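Local coordinates for protein thiosulfate reductase (Thermus thermophilus, PDB 2VPZ) that probably reduces sulfur compounds such as polysulfide or thiosulfate, using molybdenum held by molybdopterin guanine dinucleotide cofactors together with a [4Fe-4S] cluster, at residues Leu129-Lys134 with Glu138-Phe143; Asn164-Ser169 with Gln418-Pro423; His444-Pro447 with Arg451-Glu454; Val667-Gln672 with Gly678-Lys683. All coordinates share one frame; numbering follows the deposited sequence.

Interaction 1 (Leu129-Lys134 with Glu138-Phe143); sequences LEIREK and EAIAFF
The last turns of a helix pass beside the chain that leads into a strand, with the CA atoms of Ile131 and Ala139 7.0 Å apart and no hydrogen bond joining the two segments. This is an alpha-beta unit: helix 117-134 ends, the chain turns back within a few residues, and 138-143 runs into strand 141-144 of a five-stranded parallel sheet. The contact is made of buried hydrocarbon alone, and one methyl group of Ile131 carries it. With CG1 beside the backbone N (chi1 -72°), Ile131 has its CG2 anti to that N, which brings this branch out to the incoming chain. There it meets the CB of Ala139 at 3.6 Å, a close methyl-to-methyl approach made just before the strand begins. Ile140 follows directly, and its side chain slants across that of Ile131 instead of lying alongside it. Beyond the pair, Ile140 also packs on Met128 of the same helix and on Trp160 of helix 149-160, while Arg132 makes a cation-pi contact with Trp160. Between the two segments all the contact passes through this one branch of Ile131, whose second neighbour, CG1 of Ile140, lies 4.0 Å from Ile131 CG2.

Interaction 2 (Asn164-Ser169 with Gln418-Pro423); sequences NAAKPS and QELIEP
Apolar contact between the two segments comes from the CB of Ala166 and one branch of Leu420, whose CD1 lies 4.1 Å away. The leucine brings both of its methyls to the partner segment: CG lies beside the backbone N and anti to the carbonyl carbon (chi1 -39°), and from there the two branches part, CD1 going to the alanine and CD2 to Asn164. Ala166 belongs to strand 165-166, an outermost strand of the five-stranded parallel sheet as it lies within this chain, and Leu420 takes the second position of a type I beta turn from Glu419 to Glu422. A loop remote in sequence, about 250 residues further along the chain, is thus laid against the sheet, Leu420 being the residue of 418-423 that touches 164-169.

The other approach is between a polar atom and a methyl. Asn164 OD1 comes within 3.5 Å of Leu420 CD2, the two side chains running at a slant to each other. The buried amide finds its hydrogen bonds outside the pair, so both its ends are satisfied while the oxygen lies against the methyl: ND2 is bonded to the hydroxyl of Tyr430 and OD1 accepts from the backbone N of Ala405.

Interaction 3 (His444-Pro447 with Arg451-Glu454); sequences HSIP and RTKE. With MGD (2-amino-5,6-dimercapto-7-methyl-3,7,8a,9-tetrahydro-8-oxa-1,3,9,10-tetraaza-anthracen-4-one guanosine dinucleotide), chain H.
Ile446 and Pro447 face Arg451 and Thr452 across a junction between two short helices, 442-445 and 449-457, that borders the pocket of one molybdopterin guanine dinucleotide. Direct contact is loose, the nearest approach being Pro447 O to Thr452 OG1 at 4.2 Å, and two waters fill the polar interval. The Thr452 hydroxyl stands beside its backbone N and anti to the carbonyl carbon (chi1 -52°), which presents OG1 to both waters. One of them accepts from OG1 and donates to Ile446 O, 2.7 Å away; the other donates to OG1 and to Pro447 O, the latter at 2.8 Å. A single hydroxyl thus serves as donor on one side and acceptor on the other, tying two successive carbonyls to the helix. Arg451 joins the second water from its guanidinium edge, in plane, with NH2 at 2.9 Å. Its chain leaves the helix extended and then kinks at chi3 (58°), which swings the guanidinium back to this water. NH1 has a weak bond to the hydroxyl of Tyr723.

On the cofactor side, Ser445 turns its hydroxyl to the pyrophosphate, with OG beside its own backbone N (chi1 -50°) and CB near the pyran oxygen O11. Asn441, through its backbone N, and His145 are among the other residues bonded to the same cofactor. The bond from pterin N22 to Ser445 O is less certain, since the position of that carbonyl oxygen is doubtful. Ser445 OG donates to the ester oxygen O3A, which links the phosphate to the pterin, at 3.0 Å and lies at the same distance, 3.0 Å, from the phosphate oxygen O2A.

Interaction 4 (Val667-Gln672 with Gly678-Lys683); sequences VMLVNQ and GPVRVK
Val667 O receives the backbone N of Val680 at 2.9 Å in a nearly straight bond (171°) lying in the carbonyl plane, and is approached as well by Pro679 CA, 3.4 Å away, in a CA-H...O contact. The return bond, from Val667 N to Val680 O at 3.0 Å, is clearly more bent, and its donor is tilted out of the carbonyl plane. Together the two make Val667 and Val680 an antiparallel hydrogen-bonded pair in the beta hairpin of strands 666-671 and 676-683, part of the mixed sheet in the C-terminal dinucleotide-binding domain, whose family is of the double-psi beta-barrel kind. The short strands diverge steeply, their directions 114° apart.

Side chains reinforce the pair. Val667 CG2 meets Val682 CG2 at 3.6 Å, the two side chains slanting across each other, while Leu669 CG touches Val680 CG2 at 4.0 Å with the side chains nearly perpendicular. Met668 folds back on itself: CG is anti to the carbonyl carbon (chi1 -63°), and further bends at chi2 and chi3 lay SD 3.6 Å from Pro679 N and CE 3.5 Å from Gly678 N. Replacing it with an alanine would probably uncover the Gly678-Pro679 peptide and open a gap beside the proline ring. Arg681, whose CB points away from the partner strand, forms a salt bridge with Glu646, and a long, weak ion pair with Glu3 of the membrane-spanning protein chain. Toward the turn, Leu669 continues the backbone pairing with Glu677; directional bonds thus set the register, and nonpolar side chains cover it.

Overall arrangement
Interactions 1, 2 and 3 form a connected series within the molybdopterin oxidoreductase range. Interactions 1 and 2 meet in one sheet, where Phe142 N lies 2.9 Å from Asn164 O and Phe142 O 3.1 Å from Ala166 N, probable hydrogen bonds between neighbouring strands; Phe143 also packs on Leu420. Interaction 2 passes on to interaction 3, about 11 Å away between centres, through Ile421, which touches Ile446 and Thr452. The cofactor is reached at this end: Ser445 bonds it, Pro168 touches it, and the side chain of Ile446 is about 13 Å from the molybdenum. Interaction 4 stands apart in the dinucleotide-binding domain, its centre about 20 Å from that of interaction 3.

Interaction 1 (Leu129-Lys134 with Glu138-Phe143)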
# COMPACT_ATOMS: atom_id res chain seq x y z
N LEU A 129 -48.40 -53.33 -3.38
CA LEU A 129 -49.29 -54.18 -4.18
C LEU A 129 -50.78 -53.96 -3.84
O LEU A 129 -51.64 -53.97 -4.74
CB LEU A 129 -48.86 -55.68 -4.04
CG LEU A 129 -47.48 -56.01 -4.67
CD1 LEU A 129 -46.99 -57.41 -4.28
CD2 LEU A 129 -47.56 -55.87 -6.21
N GLU A 130 -51.06 -53.71 -2.56
CA GLU A 130 -52.40 -53.41 -2.07
C GLU A 130 -52.92 -52.10 -2.65
O GLU A 130 -54.09 -52.01 -3.02
CB GLU A 130 -52.44 -53.34 -0.54
CG GLU A 130 -52.24 -54.64 0.21
CD GLU A 130 -52.12 -54.43 1.71
OE1 GLU A 130 -52.33 -53.27 2.14
OE2 GLU A 130 -51.83 -55.40 2.45
N ILE A 131 -52.05 -51.09 -2.70
CA ILE A 131 -52.42 -49.77 -3.26
C ILE A 131 -52.73 -49.92 -4.76
O ILE A 131 -53.62 -49.26 -5.29
CB ILE A 131 -51.25 -48.67 -3.05
CG1 ILE A 131 -51.15 -48.25 -1.58
CG2 ILE A 131 -51.51 -47.42 -3.95
CD1 ILE A 131 -49.75 -47.81 -1.12
N ARG A 132 -52.01 -50.85 -5.40
CA ARG A 132 -52.15 -51.15 -6.82
C ARG A 132 -53.38 -52.01 -7.21
O ARG A 132 -53.77 -52.04 -8.38
CB ARG A 132 -50.88 -51.84 -7.35
CG ARG A 132 -50.79 -51.87 -8.86
CD ARG A 132 -49.94 -52.99 -9.44
NE ARG A 132 -49.75 -52.76 -10.86
CZ ARG A 132 -48.60 -52.46 -11.46
NH1 ARG A 132 -47.49 -52.36 -10.74
NH2 ARG A 132 -48.57 -52.21 -12.76
N GLU A 133 -53.99 -52.72 -6.27
CA GLU A 133 -55.14 -53.51 -6.65
C GLU A 133 -56.46 -52.70 -6.52
O GLU A 133 -57.39 -52.89 -7.32
CB GLU A 133 -55.20 -54.89 -5.93
CG GLU A 133 -53.87 -55.77 -5.97
CD GLU A 133 -53.11 -55.86 -7.32
OE1 GLU A 133 -51.86 -56.06 -7.28
OE2 GLU A 133 -53.74 -55.76 -8.41
N LYS A 134 -56.57 -51.77 -5.57
CA LYS A 134 -57.77 -50.94 -5.52
C LYS A 134 -57.58 -49.49 -6.10
O LYS A 134 -58.57 -48.80 -6.30
CB LYS A 134 -58.43 -50.94 -4.10
CG LYS A 134 -57.63 -50.32 -2.95
CD LYS A 134 -57.70 -51.16 -1.64
CE LYS A 134 -58.92 -50.79 -0.79
NZ LYS A 134 -59.08 -49.30 -0.67
N GLU A 138 -50.38 -45.64 -10.44
CA GLU A 138 -50.20 -44.19 -10.46
C GLU A 138 -50.51 -43.52 -9.11
O GLU A 138 -50.34 -42.30 -8.92
CB GLU A 138 -51.03 -43.57 -11.59
CG GLU A 138 -51.00 -44.40 -12.88
CD GLU A 138 -52.29 -45.20 -13.14
OE1 GLU A 138 -52.78 -45.87 -12.20
OE2 GLU A 138 -52.78 -45.15 -14.29
N ALA A 139 -50.99 -44.33 -8.18
CA ALA A 139 -51.29 -43.86 -6.84
C ALA A 139 -50.00 -43.90 -6.00
O ALA A 139 -50.06 -43.77 -4.79
CB ALA A 139 -52.43 -44.70 -6.17
N ILE A 140 -48.85 -44.10 -6.64
CA ILE A 140 -47.59 -44.07 -5.92
C ILE A 140 -46.64 -42.99 -6.52
O ILE A 140 -46.29 -43.04 -7.71
CB ILE A 140 -46.89 -45.51 -5.87
CG1 ILE A 140 -47.83 -46.53 -5.23
CG2 ILE A 140 -45.56 -45.43 -5.08
CD1 ILE A 140 -47.15 -47.79 -4.61
N ALA A 141 -46.31 -41.97 -5.72
CA ALA A 141 -45.41 -40.89 -6.14
C ALA A 141 -44.00 -41.28 -5.73
O ALA A 141 -43.78 -41.89 -4.66
CB ALA A 141 -45.79 -39.51 -5.49
N PHE A 142 -43.05 -40.97 -6.61
CA PHE A 142 -41.64 -41.24 -6.45
C PHE A 142 -40.84 -39.90 -6.53
O PHE A 142 -40.72 -39.35 -7.62
CB PHE A 142 -41.20 -42.24 -7.55
CG PHE A 142 -41.84 -43.65 -7.45
CD1 PHE A 142 -43.07 -43.94 -8.05
CD2 PHE A 142 -41.21 -44.66 -6.71
CE1 PHE A 142 -43.67 -45.23 -7.90
CE2 PHE A 142 -41.78 -45.94 -6.55
CZ PHE A 142 -43.02 -46.23 -7.14
N PHE A 143 -40.36 -39.36 -5.39
CA PHE A 143 -39.59 -38.09 -5.36
C PHE A 143 -38.09 -38.46 -5.10
O PHE A 143 -37.79 -39.37 -4.36
CB PHE A 143 -40.05 -37.11 -4.22
CG PHE A 143 -41.49 -36.51 -4.37
CD1 PHE A 143 -42.04 -35.76 -3.30
CD2 PHE A 143 -42.27 -36.68 -5.53
CE1 PHE A 143 -43.32 -35.20 -3.37
CE2 PHE A 143 -43.58 -36.11 -5.62
CZ PHE A 143 -44.10 -35.37 -4.54

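Interaction 2 (Asn164-Ser169 with Gln418-Pro423)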
# COMPACT_ATOMS: atom_id res chain seq x y z
N ASN A 164 -46.03 -40.09 -11.86
CA ASN A 164 -45.83 -39.18 -10.73
C ASN A 164 -44.44 -39.29 -10.07
O ASN A 164 -44.29 -39.61 -8.87
CB ASN A 164 -46.99 -39.34 -9.72
CG ASN A 164 -48.38 -39.12 -10.36
OD1 ASN A 164 -48.66 -38.05 -10.92
ND2 ASN A 164 -49.24 -40.14 -10.29
N ALA A 165 -43.43 -39.04 -10.90
CA ALA A 165 -42.02 -39.05 -10.52
C ALA A 165 -41.47 -37.62 -10.73
O ALA A 165 -41.70 -37.01 -11.77
CB ALA A 165 -41.23 -40.09 -11.39
N ALA A 166 -40.78 -37.10 -9.72
CA ALA A 166 -40.25 -35.74 -9.74
C ALA A 166 -38.99 -35.45 -8.90
O ALA A 166 -38.64 -36.19 -7.97
CB ALA A 166 -41.39 -34.76 -9.30
N LYS A 167 -38.28 -34.38 -9.27
CA LYS A 167 -37.11 -33.91 -8.55
C LYS A 167 -37.21 -32.39 -8.39
O LYS A 167 -37.71 -31.70 -9.30
CB LYS A 167 -35.77 -34.26 -9.26
CG LYS A 167 -35.87 -34.91 -10.63
CD LYS A 167 -34.55 -35.56 -11.05
CE LYS A 167 -34.78 -36.79 -11.94
NZ LYS A 167 -33.51 -37.51 -12.31
N PRO A 168 -36.74 -31.86 -7.22
CA PRO A 168 -36.74 -30.43 -6.89
C PRO A 168 -35.86 -29.56 -7.80
O PRO A 168 -36.02 -28.32 -7.85
CB PRO A 168 -36.30 -30.40 -5.41
CG PRO A 168 -35.44 -31.62 -5.26
CD PRO A 168 -36.10 -32.66 -6.17
N SER A 169 -34.92 -30.15 -8.52
CA SER A 169 -34.07 -29.38 -9.43
C SER A 169 -34.79 -28.98 -10.76
O SER A 169 -34.15 -28.45 -11.68
CB SER A 169 -32.75 -30.16 -9.74
OG SER A 169 -33.01 -31.47 -10.15
N GLN A 418 -43.89 -29.94 -6.35
CA GLN A 418 -44.72 -29.16 -5.47
C GLN A 418 -46.23 -29.19 -5.80
O GLN A 418 -47.06 -28.90 -4.93
CB GLN A 418 -44.13 -27.74 -5.45
CG GLN A 418 -43.61 -27.26 -6.83
CD GLN A 418 -44.53 -26.24 -7.41
OE1 GLN A 418 -45.39 -25.73 -6.69
NE2 GLN A 418 -44.38 -25.90 -8.69
N GLU A 419 -46.62 -29.60 -7.01
CA GLU A 419 -48.04 -29.67 -7.41
C GLU A 419 -48.72 -31.06 -7.15
O GLU A 419 -49.94 -31.12 -6.95
CB GLU A 419 -48.23 -29.20 -8.86
CG GLU A 419 -47.77 -27.73 -9.14
CD GLU A 419 -48.50 -26.69 -8.27
OE1 GLU A 419 -49.74 -26.81 -8.14
OE2 GLU A 419 -47.83 -25.77 -7.74
N LEU A 420 -47.94 -32.15 -7.12
CA LEU A 420 -48.44 -33.52 -6.86
C LEU A 420 -48.65 -33.82 -5.37
O LEU A 420 -48.89 -34.99 -5.00
CB LEU A 420 -47.46 -34.61 -7.37
CG LEU A 420 -46.73 -34.43 -8.69
CD1 LEU A 420 -45.43 -35.23 -8.68
CD2 LEU A 420 -47.63 -34.82 -9.87
N ILE A 421 -48.54 -32.80 -4.52
CA ILE A 421 -48.69 -32.95 -3.05
C ILE A 421 -50.12 -32.73 -2.59
O ILE A 421 -50.53 -33.17 -1.52
CB ILE A 421 -47.86 -31.93 -2.20
CG1 ILE A 421 -46.39 -31.97 -2.54
CG2 ILE A 421 -48.10 -32.21 -0.68
CD1 ILE A 421 -45.46 -32.19 -1.34
N GLU A 422 -50.84 -31.97 -3.40
CA GLU A 422 -52.23 -31.60 -3.15
C GLU A 422 -53.08 -32.88 -3.32
O GLU A 422 -53.95 -33.18 -2.46
CB GLU A 422 -52.64 -30.47 -4.10
CG GLU A 422 -53.99 -29.81 -3.88
CD GLU A 422 -54.45 -29.04 -5.12
OE1 GLU A 422 -54.03 -29.43 -6.23
OE2 GLU A 422 -55.25 -28.07 -4.98
N PRO A 423 -52.88 -33.65 -4.43
CA PRO A 423 -53.60 -34.90 -4.70
C PRO A 423 -53.63 -35.90 -3.49
O PRO A 423 -54.54 -36.74 -3.40
CB PRO A 423 -52.84 -35.48 -5.89
CG PRO A 423 -52.40 -34.26 -6.68
CD PRO A 423 -52.22 -33.14 -5.64

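Interaction 3 (His444-Pro447 with Arg451-Glu454)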
# COMPACT_ATOMS: atom_id res chain seq x y z
N HIS A 444 -37.26 -29.11 3.64
CA HIS A 444 -36.41 -27.95 3.35
C HIS A 444 -36.41 -27.55 1.85
O HIS A 444 -36.14 -26.39 1.51
CB HIS A 444 -34.93 -28.15 3.86
CG HIS A 444 -34.74 -28.11 5.34
ND1 HIS A 444 -34.21 -27.04 6.00
CD2 HIS A 444 -35.02 -29.02 6.29
CE1 HIS A 444 -34.19 -27.28 7.29
NE2 HIS A 444 -34.68 -28.48 7.49
N SER A 445 -36.72 -28.49 0.96
CA SER A 445 -36.69 -28.23 -0.49
C SER A 445 -38.04 -27.97 -1.20
O SER A 445 -38.05 -27.59 -2.37
CB SER A 445 -35.95 -29.36 -1.21
OG SER A 445 -34.69 -29.64 -0.65
N ILE A 446 -39.15 -28.20 -0.49
CA ILE A 446 -40.50 -27.99 -1.03
C ILE A 446 -41.19 -26.94 -0.13
O ILE A 446 -41.23 -27.09 1.09
CB ILE A 446 -41.35 -29.34 -1.02
CG1 ILE A 446 -40.60 -30.46 -1.78
CG2 ILE A 446 -42.74 -29.09 -1.67
CD1 ILE A 446 -41.16 -31.88 -1.52
N PRO A 447 -41.73 -25.85 -0.72
CA PRO A 447 -42.37 -24.87 0.17
C PRO A 447 -43.69 -25.32 0.84
O PRO A 447 -44.29 -26.33 0.42
CB PRO A 447 -42.54 -23.62 -0.70
CG PRO A 447 -42.63 -24.17 -2.14
CD PRO A 447 -41.85 -25.48 -2.14
N ARG A 451 -48.43 -27.98 4.82
CA ARG A 451 -49.19 -28.73 3.79
C ARG A 451 -48.51 -30.11 3.50
O ARG A 451 -49.21 -31.10 3.36
CB ARG A 451 -49.38 -27.92 2.48
CG ARG A 451 -50.30 -28.62 1.44
CD ARG A 451 -50.26 -28.01 0.01
NE ARG A 451 -48.92 -27.99 -0.60
CZ ARG A 451 -48.62 -27.55 -1.82
NH1 ARG A 451 -49.56 -27.07 -2.63
NH2 ARG A 451 -47.36 -27.57 -2.25
N THR A 452 -47.19 -30.17 3.41
CA THR A 452 -46.49 -31.44 3.19
C THR A 452 -46.72 -32.47 4.35
O THR A 452 -46.80 -33.68 4.13
CB THR A 452 -44.95 -31.23 2.96
OG1 THR A 452 -44.72 -30.27 1.94
CG2 THR A 452 -44.26 -32.57 2.61
N LYS A 453 -46.85 -31.98 5.59
CA LYS A 453 -47.07 -32.82 6.80
C LYS A 453 -48.51 -33.39 6.88
O LYS A 453 -48.75 -34.49 7.40
CB LYS A 453 -46.68 -32.06 8.08
CG LYS A 453 -45.25 -31.48 8.05
CD LYS A 453 -44.79 -31.04 9.44
CE LYS A 453 -43.27 -30.79 9.53
NZ LYS A 453 -42.89 -29.77 10.57
N GLU A 454 -49.46 -32.60 6.38
CA GLU A 454 -50.86 -33.01 6.28
C GLU A 454 -50.86 -34.21 5.28
O GLU A 454 -51.45 -35.26 5.54
CB GLU A 454 -51.69 -31.88 5.68
CG GLU A 454 -52.83 -31.32 6.53
CD GLU A 454 -54.01 -30.79 5.70
OE1 GLU A 454 -54.97 -31.57 5.46
OE2 GLU A 454 -53.95 -29.60 5.27
PB MGD H . -30.62 -31.36 0.40
O1B MGD H . -31.07 -30.41 1.46
O2B MGD H . -29.15 -31.62 0.22
O3B MGD H . -31.43 -30.88 -0.90
O3A MGD H . -32.79 -30.16 -2.88
PA MGD H . -32.27 -31.48 -2.16
O1A MGD H . -31.21 -32.28 -2.90
O2A MGD H . -33.48 -32.15 -1.62
O5' MGD H . -31.24 -32.77 0.67
C5' MGD H . -30.54 -33.98 0.38
C4' MGD H . -31.23 -35.08 1.18
O4' MGD H . -30.61 -36.24 0.64
C3' MGD H . -30.94 -35.10 2.66
O3' MGD H . -32.03 -35.81 3.26
C2' MGD H . -29.64 -35.92 2.71
O2' MGD H . -29.53 -36.46 4.01
C1' MGD H . -29.86 -37.00 1.64
N9 MGD H . -28.67 -37.67 1.02
C8 MGD H . -27.48 -37.11 0.77
N7 MGD H . -26.61 -37.95 0.15
C5 MGD H . -27.26 -39.11 -0.06
C6 MGD H . -26.97 -40.46 -0.72
O6 MGD H . -25.83 -40.76 -1.22
N1 MGD H . -28.01 -41.36 -0.72
C2 MGD H . -29.24 -41.12 -0.18
N2 MGD H . -30.26 -42.03 -0.19
N3 MGD H . -29.52 -39.93 0.38
C4 MGD H . -28.62 -38.90 0.51
C10 MGD H . -32.00 -29.46 -3.90
C11 MGD H . -32.90 -28.46 -4.55
O11 MGD H . -33.60 -27.82 -3.48
C12 MGD H . -32.27 -27.46 -5.45
S12 MGD H . -31.18 -27.91 -6.69
C13 MGD H . -32.58 -26.16 -5.39
S13 MGD H . -31.92 -24.95 -6.31
C14 MGD H . -33.58 -25.56 -4.56
N15 MGD H . -32.90 -24.67 -3.57
C16 MGD H . -33.73 -24.21 -2.58
C17 MGD H . -33.60 -22.97 -1.82
O17 MGD H . -32.61 -22.20 -2.02
N18 MGD H . -34.55 -22.66 -0.94
C19 MGD H . -35.63 -23.44 -0.71
N19 MGD H . -36.55 -23.14 0.25
N20 MGD H . -35.81 -24.57 -1.40
C21 MGD H . -34.93 -25.02 -2.29
N22 MGD H . -35.13 -26.19 -2.91
C23 MGD H . -34.35 -26.71 -3.98
O HOH W 1 -42.13 -29.21 2.41
O HOH W 2 -46.13 -28.42 0.23

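Interaction 4 (Val667-Gln672 with Gly678-Lys683)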
# COMPACT_ATOMS: atom_id res chain seq x y z
N VAL A 667 -32.32 -12.39 16.68
CA VAL A 667 -33.66 -11.95 16.29
C VAL A 667 -34.50 -13.14 15.81
O VAL A 667 -33.94 -14.18 15.42
CB VAL A 667 -33.45 -10.95 15.07
CG1 VAL A 667 -34.37 -11.33 13.91
CG2 VAL A 667 -33.66 -9.48 15.49
N MET A 668 -35.83 -13.03 15.90
CA MET A 668 -36.72 -14.07 15.31
C MET A 668 -37.21 -13.44 14.00
O MET A 668 -37.43 -12.22 13.93
CB MET A 668 -37.99 -14.36 16.14
CG MET A 668 -37.83 -14.93 17.53
SD MET A 668 -37.07 -16.60 17.56
CE MET A 668 -38.30 -17.60 16.66
N LEU A 669 -37.37 -14.26 12.96
CA LEU A 669 -37.95 -13.78 11.68
C LEU A 669 -39.43 -14.27 11.67
O LEU A 669 -39.72 -15.45 11.87
CB LEU A 669 -37.19 -14.36 10.45
CG LEU A 669 -35.71 -13.95 10.37
CD1 LEU A 669 -35.00 -14.74 9.27
CD2 LEU A 669 -35.55 -12.42 10.14
N VAL A 670 -40.36 -13.33 11.48
CA VAL A 670 -41.78 -13.68 11.44
C VAL A 670 -42.31 -13.31 10.03
O VAL A 670 -42.07 -12.20 9.54
CB VAL A 670 -42.58 -12.89 12.58
CG1 VAL A 670 -43.97 -13.54 12.79
CG2 VAL A 670 -41.76 -12.90 13.91
N ASN A 671 -42.98 -14.24 9.34
CA ASN A 671 -43.47 -13.92 8.00
C ASN A 671 -44.90 -13.32 8.00
O ASN A 671 -45.53 -13.24 9.05
CB ASN A 671 -43.34 -15.11 6.98
CG ASN A 671 -44.28 -16.29 7.28
OD1 ASN A 671 -44.25 -17.31 6.55
ND2 ASN A 671 -45.10 -16.18 8.31
N GLN A 672 -45.37 -12.88 6.84
CA GLN A 672 -46.69 -12.27 6.70
C GLN A 672 -47.81 -13.18 7.26
O GLN A 672 -48.88 -12.69 7.64
CB GLN A 672 -46.94 -11.86 5.22
CG GLN A 672 -47.20 -13.02 4.21
CD GLN A 672 -45.96 -13.81 3.81
OE1 GLN A 672 -46.01 -15.05 3.66
NE2 GLN A 672 -44.83 -13.12 3.60
N GLY A 678 -36.65 -19.78 14.46
CA GLY A 678 -35.62 -19.89 15.52
C GLY A 678 -34.67 -18.71 15.57
O GLY A 678 -34.44 -18.18 14.47
N PRO A 679 -34.03 -18.33 16.73
CA PRO A 679 -33.10 -17.17 16.76
C PRO A 679 -31.88 -17.16 15.81
O PRO A 679 -31.12 -18.13 15.82
CB PRO A 679 -32.72 -17.06 18.25
CG PRO A 679 -32.75 -18.47 18.76
CD PRO A 679 -33.75 -19.25 17.84
N VAL A 680 -31.73 -16.09 15.02
CA VAL A 680 -30.63 -15.85 14.03
C VAL A 680 -29.80 -14.61 14.36
O VAL A 680 -30.34 -13.61 14.83
CB VAL A 680 -31.12 -15.55 12.55
CG1 VAL A 680 -30.51 -16.55 11.59
CG2 VAL A 680 -32.63 -15.49 12.49
N ARG A 681 -28.51 -14.67 14.06
CA ARG A 681 -27.67 -13.53 14.32
C ARG A 681 -27.93 -12.40 13.30
O ARG A 681 -28.18 -12.67 12.11
CB ARG A 681 -26.18 -13.90 14.32
CG ARG A 681 -25.41 -13.25 15.46
CD ARG A 681 -23.91 -13.54 15.37
NE ARG A 681 -23.25 -12.86 14.26
CZ ARG A 681 -22.70 -13.44 13.19
NH1 ARG A 681 -22.71 -14.75 13.04
NH2 ARG A 681 -22.10 -12.69 12.25
N VAL A 682 -27.92 -11.17 13.79
CA VAL A 682 -28.16 -9.96 12.98
C VAL A 682 -26.83 -9.47 12.34
O VAL A 682 -25.80 -9.47 13.03
CB VAL A 682 -28.81 -8.82 13.84
CG1 VAL A 682 -28.90 -7.52 13.02
CG2 VAL A 682 -30.21 -9.26 14.35
N LYS A 683 -26.86 -9.05 11.08
CA LYS A 683 -25.69 -8.60 10.33
C LYS A 683 -25.88 -7.25 9.63
O LYS A 683 -26.13 -7.15 8.37
CB LYS A 683 -25.23 -9.68 9.36
CG LYS A 683 -23.76 -9.64 8.97
CD LYS A 683 -23.59 -9.23 7.52
CE LYS A 683 -22.74 -10.23 6.74
NZ LYS A 683 -21.94 -9.57 5.65